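Local coordinates for protein hemolysin BL lytic component L1 (Bacillus cereus, PDB 7NMQ) that forms the lytic component L1 of the Bacillus cereus haemolysin BL toxin, an alpha-helical, pore-forming enterotoxin system that probably acts on cell membranes, at residues A73-Q76 and I77-T80; A66-W69 and L70-K74; H331-S334 and L335-D338. All blocks are in the same frame, centred on the assembly; numbering follows the deposited sequence.

Contact 1 (A73-Q76 and I77-T80); sequences AKPQ and IQKT
K74 sends its chain off with CG turned away from its backbone N (chi1 179°), while Q78, one turn on, folds CG back beside its own N (chi1 -70°) and then runs extended. The two side chains therefore pass aslant, and the amide end of Q78 lies alongside the lysine methylenes: NE2 sits 3.6 Å from K74 CG. The same amide turns its oxygen toward the backbone, with Q78 OE1 3.4 Å from P75 CA. The same two residues are joined by the helical bond from Q78 N to K74 O, short at 2.9 Å and nearly straight (168°). I77 N reaches A73 O over a longer 3.3 Å, and K79 N meets P75 O at 2.9 Å. P75 has no amide proton to give to the turn before it, and the helix kinks there. At the far end Q76 O accepts a weak bond from T80 N, and T80 OG1 lies 3.2 Å from Q76 O. The polar ends have partners on other parts of the chain: K74 NZ forms a salt bridge with D25, Q78 NE2 bonds D360, and K79 NZ is held by N83 and E127. All of this lies midway along helix 45-103, where helix 107-154 packs on A73, Q76 and T80, helix 10-33 on K74 and I77, and helix 275-325 on I77 and T80.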
# COMPACT_ATOMS: atom_id res chain seq x y z
N ALA A 73 1.85 -11.66 2.39
CA ALA A 73 0.92 -10.90 1.52
C ALA A 73 1.69 -9.93 0.64
O ALA A 73 1.47 -9.88 -0.60
CB ALA A 73 -0.10 -10.17 2.34
N LYS A 74 2.62 -9.19 1.22
CA LYS A 74 3.36 -8.19 0.42
C LYS A 74 4.06 -8.87 -0.76
O LYS A 74 4.00 -8.32 -1.87
CB LYS A 74 4.33 -7.37 1.27
CG LYS A 74 5.11 -6.35 0.45
CD LYS A 74 5.83 -5.35 1.29
CE LYS A 74 6.83 -6.04 2.19
NZ LYS A 74 7.62 -5.01 2.89
N PRO A 75 4.84 -9.95 -0.58
CA PRO A 75 5.53 -10.53 -1.74
C PRO A 75 4.58 -10.92 -2.86
O PRO A 75 5.02 -10.88 -4.00
CB PRO A 75 6.23 -11.77 -1.20
CG PRO A 75 6.39 -11.49 0.27
CD PRO A 75 5.27 -10.57 0.68
N GLN A 76 3.35 -11.28 -2.57
CA GLN A 76 2.39 -11.59 -3.65
C GLN A 76 2.00 -10.33 -4.42
O GLN A 76 1.84 -10.41 -5.68
CB GLN A 76 1.13 -12.27 -3.14
CG GLN A 76 1.38 -13.66 -2.58
CD GLN A 76 0.09 -14.46 -2.63
OE1 GLN A 76 -0.90 -14.10 -3.28
NE2 GLN A 76 0.12 -15.58 -1.97
N ILE A 77 1.85 -9.21 -3.76
CA ILE A 77 1.62 -7.93 -4.46
C ILE A 77 2.87 -7.57 -5.24
O ILE A 77 2.75 -7.09 -6.41
CB ILE A 77 1.21 -6.80 -3.49
CG1 ILE A 77 -0.08 -7.15 -2.77
CG2 ILE A 77 1.07 -5.49 -4.23
CD1 ILE A 77 -0.54 -6.10 -1.82
N GLN A 78 4.04 -7.73 -4.66
CA GLN A 78 5.31 -7.43 -5.39
C GLN A 78 5.42 -8.30 -6.65
O GLN A 78 5.96 -7.78 -7.66
CB GLN A 78 6.50 -7.67 -4.47
CG GLN A 78 6.55 -6.63 -3.37
CD GLN A 78 7.55 -6.94 -2.31
OE1 GLN A 78 7.83 -8.10 -2.04
NE2 GLN A 78 8.04 -5.90 -1.64
N LYS A 79 4.97 -9.55 -6.62
CA LYS A 79 5.03 -10.44 -7.82
C LYS A 79 4.12 -9.83 -8.90
O LYS A 79 4.44 -10.02 -10.10
CB LYS A 79 4.62 -11.86 -7.48
CG LYS A 79 4.59 -12.86 -8.62
CD LYS A 79 5.91 -13.13 -9.21
CE LYS A 79 5.94 -14.44 -9.98
NZ LYS A 79 4.84 -14.53 -10.98
N THR A 80 3.02 -9.18 -8.55
CA THR A 80 2.13 -8.53 -9.54
C THR A 80 2.98 -7.50 -10.31
O THR A 80 2.85 -7.34 -11.52
CB THR A 80 0.92 -7.90 -8.82
OG1 THR A 80 0.30 -8.93 -8.04
CG2 THR A 80 -0.04 -7.26 -9.80

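Contact 2 (A66-W69 and L70-K74); sequences ANYW and LDTAK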
# COMPACT_ATOMS: atom_id res chain seq x y z
N ALA A 66 0.68 -8.63 11.29
CA ALA A 66 1.64 -7.67 10.74
C ALA A 66 2.75 -8.44 10.04
O ALA A 66 3.21 -8.04 8.95
CB ALA A 66 2.15 -6.79 11.84
N ASN A 67 3.24 -9.51 10.66
CA ASN A 67 4.31 -10.32 10.03
C ASN A 67 3.77 -11.04 8.80
O ASN A 67 4.52 -11.20 7.84
CB ASN A 67 4.93 -11.28 11.03
CG ASN A 67 5.94 -10.58 11.91
OD1 ASN A 67 6.93 -10.06 11.41
ND2 ASN A 67 5.62 -10.43 13.18
N TYR A 68 2.49 -11.39 8.75
CA TYR A 68 1.90 -12.03 7.56
C TYR A 68 1.94 -11.01 6.43
O TYR A 68 2.27 -11.38 5.29
CB TYR A 68 0.45 -12.43 7.77
CG TYR A 68 -0.13 -13.19 6.61
CD1 TYR A 68 0.04 -14.55 6.50
CD2 TYR A 68 -0.85 -12.53 5.61
CE1 TYR A 68 -0.49 -15.25 5.42
CE2 TYR A 68 -1.42 -13.22 4.55
CZ TYR A 68 -1.22 -14.58 4.46
OH TYR A 68 -1.76 -15.28 3.42
N TRP A 69 1.57 -9.76 6.69
CA TRP A 69 1.69 -8.69 5.66
C TRP A 69 3.12 -8.71 5.14
O TRP A 69 3.35 -8.76 3.91
CB TRP A 69 1.29 -7.30 6.17
CG TRP A 69 1.84 -6.23 5.28
CD1 TRP A 69 2.92 -5.44 5.49
CD2 TRP A 69 1.42 -5.98 3.92
NE1 TRP A 69 3.18 -4.67 4.38
CE2 TRP A 69 2.28 -5.00 3.39
CE3 TRP A 69 0.40 -6.51 3.12
CZ2 TRP A 69 2.13 -4.48 2.11
CZ3 TRP A 69 0.27 -6.01 1.85
CH2 TRP A 69 1.11 -5.01 1.36
N LEU A 70 4.10 -8.58 6.03
CA LEU A 70 5.49 -8.33 5.60
C LEU A 70 6.05 -9.54 4.88
O LEU A 70 6.82 -9.34 3.91
CB LEU A 70 6.37 -7.97 6.79
CG LEU A 70 6.06 -6.65 7.52
CD1 LEU A 70 6.79 -6.60 8.88
CD2 LEU A 70 6.41 -5.44 6.66
N ASP A 71 5.71 -10.75 5.29
CA ASP A 71 6.43 -11.95 4.83
C ASP A 71 5.65 -12.74 3.78
O ASP A 71 6.29 -13.50 3.06
CB ASP A 71 6.79 -12.86 5.99
CG ASP A 71 7.70 -12.21 7.03
OD1 ASP A 71 8.42 -11.25 6.68
OD2 ASP A 71 7.70 -12.68 8.16
N THR A 72 4.33 -12.60 3.74
CA THR A 72 3.50 -13.44 2.85
C THR A 72 2.66 -12.58 1.90
O THR A 72 2.78 -12.80 0.67
CB THR A 72 2.66 -14.42 3.67
OG1 THR A 72 3.56 -15.16 4.50
CG2 THR A 72 1.85 -15.36 2.79
N ALA A 73 1.85 -11.66 2.39
CA ALA A 73 0.92 -10.90 1.52
C ALA A 73 1.69 -9.93 0.64
O ALA A 73 1.47 -9.88 -0.60
CB ALA A 73 -0.10 -10.17 2.34
N LYS A 74 2.62 -9.19 1.22
CA LYS A 74 3.36 -8.19 0.42
C LYS A 74 4.06 -8.87 -0.76
O LYS A 74 4.00 -8.32 -1.87
CB LYS A 74 4.33 -7.37 1.27
CG LYS A 74 5.11 -6.35 0.45
CD LYS A 74 5.83 -5.35 1.29
CE LYS A 74 6.83 -6.04 2.19
NZ LYS A 74 7.62 -5.01 2.89
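W69 lays one face of its indole over the base of K74, five residues on, across a wide pi-type turn at 70-73 in this long helix of a ClyA-like toxin. K74 CB is the bump: it stands 3.8 Å from the centroid of the six-membered ring, 16° off the normal, and the lysine chain then crosses the indole at about a right angle. At its pyrrole end, on the same side of the ring plane as K74 CB, the indole meets L70, with CD2 3.7 Å from W69 CD1. Y68 repeats the theme. Its ring, swung out by a chi1 of -175°, receives T72 CB over one face at 3.9 Å from the centroid, and T72 CG2 presses to 3.5 Å from Y68 CE1. A73 CB fits between the two aromatic side chains, 4.0 Å from Y68 CE2 and 3.8 Å from W69 CE3. Polar ends converge too: W69 NE1 bonds the same oxygen of D25 that K74 NZ engages. Helix 107-154 adds F138, whose ring meets that of Y68. The extra residue in the turn shows at Y68 O, which accepts T72 N and A73 N, each at 2.9 Å, from opposite faces of its carbonyl plane.

Contact 3 (H331-S334 and L335-D338); sequences HKFS and LIPD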
# COMPACT_ATOMS: atom_id res chain seq x y z
N HIS A 331 -1.61 -2.80 -47.07
CA HIS A 331 -1.32 -1.42 -46.58
C HIS A 331 -1.50 -1.38 -45.07
O HIS A 331 -0.54 -1.02 -44.36
CB HIS A 331 -2.21 -0.38 -47.30
CG HIS A 331 -1.96 1.00 -46.83
ND1 HIS A 331 -2.95 1.75 -46.20
CD2 HIS A 331 -0.82 1.73 -46.74
CE1 HIS A 331 -2.44 2.91 -45.80
NE2 HIS A 331 -1.13 2.93 -46.14
N LYS A 332 -2.64 -1.80 -44.57
CA LYS A 332 -2.85 -1.72 -43.10
C LYS A 332 -1.85 -2.63 -42.38
O LYS A 332 -1.32 -2.26 -41.30
CB LYS A 332 -4.27 -2.12 -42.71
CG LYS A 332 -4.57 -1.81 -41.26
CD LYS A 332 -5.98 -2.11 -40.88
CE LYS A 332 -6.23 -1.68 -39.45
NZ LYS A 332 -7.64 -1.88 -39.04
N PHE A 333 -1.53 -3.78 -42.96
CA PHE A 333 -0.55 -4.71 -42.34
C PHE A 333 0.79 -4.01 -42.15
O PHE A 333 1.43 -4.10 -41.11
CB PHE A 333 -0.48 -5.98 -43.17
CG PHE A 333 0.40 -7.04 -42.58
CD1 PHE A 333 -0.09 -7.93 -41.65
CD2 PHE A 333 1.69 -7.21 -43.04
CE1 PHE A 333 0.75 -8.90 -41.10
CE2 PHE A 333 2.52 -8.17 -42.49
CZ PHE A 333 2.04 -9.03 -41.54
N SER A 334 1.23 -3.28 -43.17
CA SER A 334 2.53 -2.56 -43.14
C SER A 334 2.56 -1.47 -42.07
O SER A 334 3.67 -0.96 -41.76
CB SER A 334 2.82 -1.98 -44.51
OG SER A 334 2.07 -0.80 -44.77
N LEU A 335 1.41 -1.03 -41.55
CA LEU A 335 1.36 0.05 -40.52
C LEU A 335 1.44 -0.52 -39.11
O LEU A 335 1.61 0.27 -38.16
CB LEU A 335 0.10 0.89 -40.70
CG LEU A 335 -0.02 1.54 -42.07
CD1 LEU A 335 -1.29 2.38 -42.15
CD2 LEU A 335 1.21 2.40 -42.41
N ILE A 336 1.34 -1.82 -38.93
CA ILE A 336 1.36 -2.43 -37.56
C ILE A 336 2.60 -1.98 -36.81
O ILE A 336 2.56 -1.73 -35.61
CB ILE A 336 1.23 -3.96 -37.65
CG1 ILE A 336 -0.17 -4.37 -38.10
CG2 ILE A 336 1.59 -4.63 -36.34
CD1 ILE A 336 -0.26 -5.83 -38.54
N PRO A 337 3.78 -1.79 -37.44
CA PRO A 337 4.95 -1.38 -36.66
C PRO A 337 4.75 -0.04 -35.94
O PRO A 337 5.48 0.20 -35.00
CB PRO A 337 6.09 -1.38 -37.67
CG PRO A 337 5.66 -2.43 -38.66
CD PRO A 337 4.17 -2.17 -38.80
N ASP A 338 3.86 0.86 -36.39
CA ASP A 338 3.59 2.11 -35.63
C ASP A 338 3.10 1.74 -34.22
O ASP A 338 3.54 2.34 -33.23
CB ASP A 338 2.55 3.01 -36.30
CG ASP A 338 2.97 3.64 -37.61
OD1 ASP A 338 4.17 3.88 -37.79
OD2 ASP A 338 2.04 3.90 -38.44
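H331 brings its imidazole against the tip of L335, one turn along the opening turns of helix 330-357, a helix kinked by a proline. The overlap is a CH-pi contact, off-centre: L335 CD1 is 4.2 Å from the ring centroid and 29° from the normal, and it approaches obliquely, with CE1 of H331 the nearest ring atom at 3.9 Å. ND1 of the same ring hydrogen-bonds a bound PEG, probably from the crystallisation liquor.

The carbonyl of H331 is gripped by S334, three residues on. S334 places OG between its own N and carbonyl carbon (chi1 77°), from where it donates to H331 O over 2.7 Å, in the carbonyl plane and on a lone pair. L335 N adds only a weak bond to that oxygen. Its better acceptor is K332 O at 3.0 Å, and I336 N takes F333 O at 3.2 Å. Both of these bonds span three residues, and both donors stand well above the carbonyl plane, not on a lone pair.

F333 and I336 form the buried apolar part of the contact. They cross aslant, CD1 to CD1 at 3.8 Å, and both pack against L110 of helix 107-154 and M328. F333 also reaches V102 of helix 45-103 and I325, while I336 touches L321. K332 NZ makes a weak hydrogen bond to Y3 OH.

The ring nitrogen of P337 cannot donate. D338 N does not bond to the turn before either; it reaches L335 O, three residues back. The proline ring carbon takes the place of an amide hydrogen, and P337 CD lies 3.2 Å from S334 O.

From the N terminus, contact 2 comes first and contact 1 follows on the same helix, 45-103. They share A73 and K74, and neither closes a loop: each joins adjacent turns, and none of the three nests in or crosses another. Where they meet, I77 CD1 packs 3.7 Å from W69 CH2, and P75 comes just after the widened turn, two residues on, its CD near W69 O and L70 O. Contact 3 lies far along the chain on helix 330-357, its centre about 38 Å from that of contact 1. Yet the elements are tied: V102 of helix 45-103 meets contact 3, and D360, beyond helix 330-357, bonds Q78 of contact 1.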